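Local coordinates for hypothetical protein PH1566 (Pyrococcus horikoshii, PDB 2E3U) that probably binds RNA through two KH domains and acts as a Dim2p-type factor in the processing of preribosomal RNA, at residues 97-101 and 102-106. Sequence-based numbering, arbitrary orientation.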
loop_
_atom_site.group_PDB
_atom_site.type_symbol
_atom_site.label_atom_id
_atom_site.label_comp_id
_atom_site.label_asym_id
_atom_site.label_seq_id
_atom_site.Cartn_x
_atom_site.Cartn_y
_atom_site.Cartn_z
ATOM N N VAL A 97 -7.109 2.370 3.919
ATOM C CA VAL A 97 -6.942 3.831 3.891
ATOM C C VAL A 97 -5.494 4.285 3.647
ATOM O O VAL A 97 -5.230 5.140 2.757
ATOM C CB VAL A 97 -7.433 4.478 5.218
ATOM C CG1 VAL A 97 -7.125 5.973 5.261
ATOM C CG2 VAL A 97 -8.938 4.209 5.399
ATOM N N LEU A 98 -4.579 3.762 4.469
ATOM C CA LEU A 98 -3.129 4.015 4.289
ATOM C C LEU A 98 -2.570 3.588 2.922
ATOM O O LEU A 98 -1.743 4.296 2.356
ATOM C CB LEU A 98 -2.304 3.300 5.373
ATOM C CG LEU A 98 -2.401 3.857 6.779
ATOM C CD1 LEU A 98 -1.631 2.910 7.688
ATOM C CD2 LEU A 98 -1.796 5.315 6.780
ATOM N N ALA A 99 -3.003 2.410 2.440
ATOM C CA ALA A 99 -2.615 1.886 1.131
ATOM C C ALA A 99 -3.092 2.818 -0.021
ATOM O O ALA A 99 -2.316 3.150 -0.905
ATOM C CB ALA A 99 -3.167 0.452 0.941
ATOM N N ILE A 100 -4.370 3.212 0.002
ATOM C CA ILE A 100 -4.893 4.233 -0.919
ATOM C C ILE A 100 -4.088 5.558 -0.822
ATOM O O ILE A 100 -3.686 6.133 -1.822
ATOM C CB ILE A 100 -6.418 4.476 -0.670
ATOM C CG1 ILE A 100 -7.189 3.168 -0.917
ATOM C CG2 ILE A 100 -6.972 5.638 -1.586
ATOM C CD1 ILE A 100 -8.674 3.221 -0.454
ATOM N N GLY A 101 -3.851 6.025 0.386
ATOM C CA GLY A 101 -3.056 7.201 0.601
ATOM C C GLY A 101 -1.666 7.126 0.042
ATOM O O GLY A 101 -1.135 8.157 -0.396
ATOM N N ARG A 102 -1.068 5.932 0.049
ATOM C CA ARG A 102 0.274 5.727 -0.503
ATOM C C ARG A 102 0.281 5.296 -1.989
ATOM O O ARG A 102 1.231 4.656 -2.495
ATOM C CB ARG A 102 1.028 4.720 0.375
ATOM C CG ARG A 102 1.389 5.260 1.746
ATOM C CD ARG A 102 2.521 6.285 1.615
ATOM N NE ARG A 102 2.074 7.664 1.529
ATOM C CZ ARG A 102 2.709 8.632 0.866
ATOM N NH1 ARG A 102 3.810 8.385 0.154
ATOM N NH2 ARG A 102 2.214 9.859 0.887
ATOM N N GLY A 103 -0.819 5.578 -2.668
ATOM C CA GLY A 103 -0.849 5.407 -4.104
ATOM C C GLY A 103 -1.487 4.164 -4.683
ATOM O O GLY A 103 -1.572 4.079 -5.904
ATOM N N PHE A 104 -1.938 3.208 -3.854
ATOM C CA PHE A 104 -2.721 2.070 -4.384
ATOM C C PHE A 104 -4.122 2.540 -4.796
ATOM O O PHE A 104 -4.741 3.334 -4.078
ATOM C CB PHE A 104 -2.853 0.918 -3.345
ATOM C CG PHE A 104 -1.611 0.051 -3.211
ATOM C CD1 PHE A 104 -0.809 0.125 -2.072
ATOM C CD2 PHE A 104 -1.249 -0.837 -4.214
ATOM C CE1 PHE A 104 0.324 -0.690 -1.912
ATOM C CE2 PHE A 104 -0.109 -1.627 -4.101
ATOM C CZ PHE A 104 0.693 -1.557 -2.940
ATOM N N SER A 105 -4.644 2.038 -5.914
ATOM C CA SER A 105 -6.070 2.202 -6.204
ATOM C C SER A 105 -6.823 1.487 -5.116
ATOM O O SER A 105 -6.245 0.609 -4.453
ATOM C CB SER A 105 -6.465 1.619 -7.577
ATOM O OG SER A 105 -6.553 0.188 -7.525
ATOM N N PRO A 106 -8.107 1.858 -4.893
ATOM C CA PRO A 106 -8.976 1.151 -3.955
ATOM C C PRO A 106 -9.152 -0.344 -4.230
ATOM O O PRO A 106 -9.122 -1.149 -3.268
ATOM C CB PRO A 106 -10.296 1.892 -4.098
ATOM C CG PRO A 106 -9.854 3.311 -4.440
ATOM C CD PRO A 106 -8.786 3.049 -5.449
#
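Phe-104 N donates to Ala-99 O at 3.0 Å with an N-H...O angle of 152°, and Gly-103 N donates to Ile-100 O at 3.0 Å. Together these two bonds, with the positive phi of Gly-103, meet the definition of a Schellman motif, in which Gly-103 is the C-prime residue terminating helix 87-101. The second bond reaches its carbonyl from above the plane, 62° out of it, and the same oxygen also accepts from Arg-44 NE. One residue before Gly-103, Arg-102 N still closes an i to i-4 bond to Leu-98 O at 2.9 Å and makes a weak second one to Ala-99 O. An almost straight CA-H...O contact, Ile-100 CA to Phe-104 O at 3.3 Å, adds a weaker polar touch where the outgoing chain passes the helix end.

Side-chain packing follows this backbone course. With its CG anti to the carbonyl carbon (chi1 -78°), Phe-104 brings CD1 to 3.8 Å from Ala-99 CB, while Ala-99 O sits at the ring edge, near its plane. On past Phe-104, Ile-100 crosses Pro-106 at about a right angle, CD1 to CG 4.2 Å, and both side chains touch Val-47 of helix 42-49. The aliphatic start of Arg-102 lies by the Leu-98 carbonyl, CG 3.3 Å from O; bends at chi2 and chi3 lead to a guanidinium whose NH1 bonds Thr-168 OG1.

Ser-105 OG caps Arg-108 N, so one helix is closed and the next, 106-109, opened within a few residues. Because Phe-104 and Arg-102 also touch strands 161-165 and 168-173 of the second three-stranded sheet, the turn joins the two KH modules, its carbonyls shared between backbone N-H groups and side chains, with Arg-102 O bonded to Ser-163 OG.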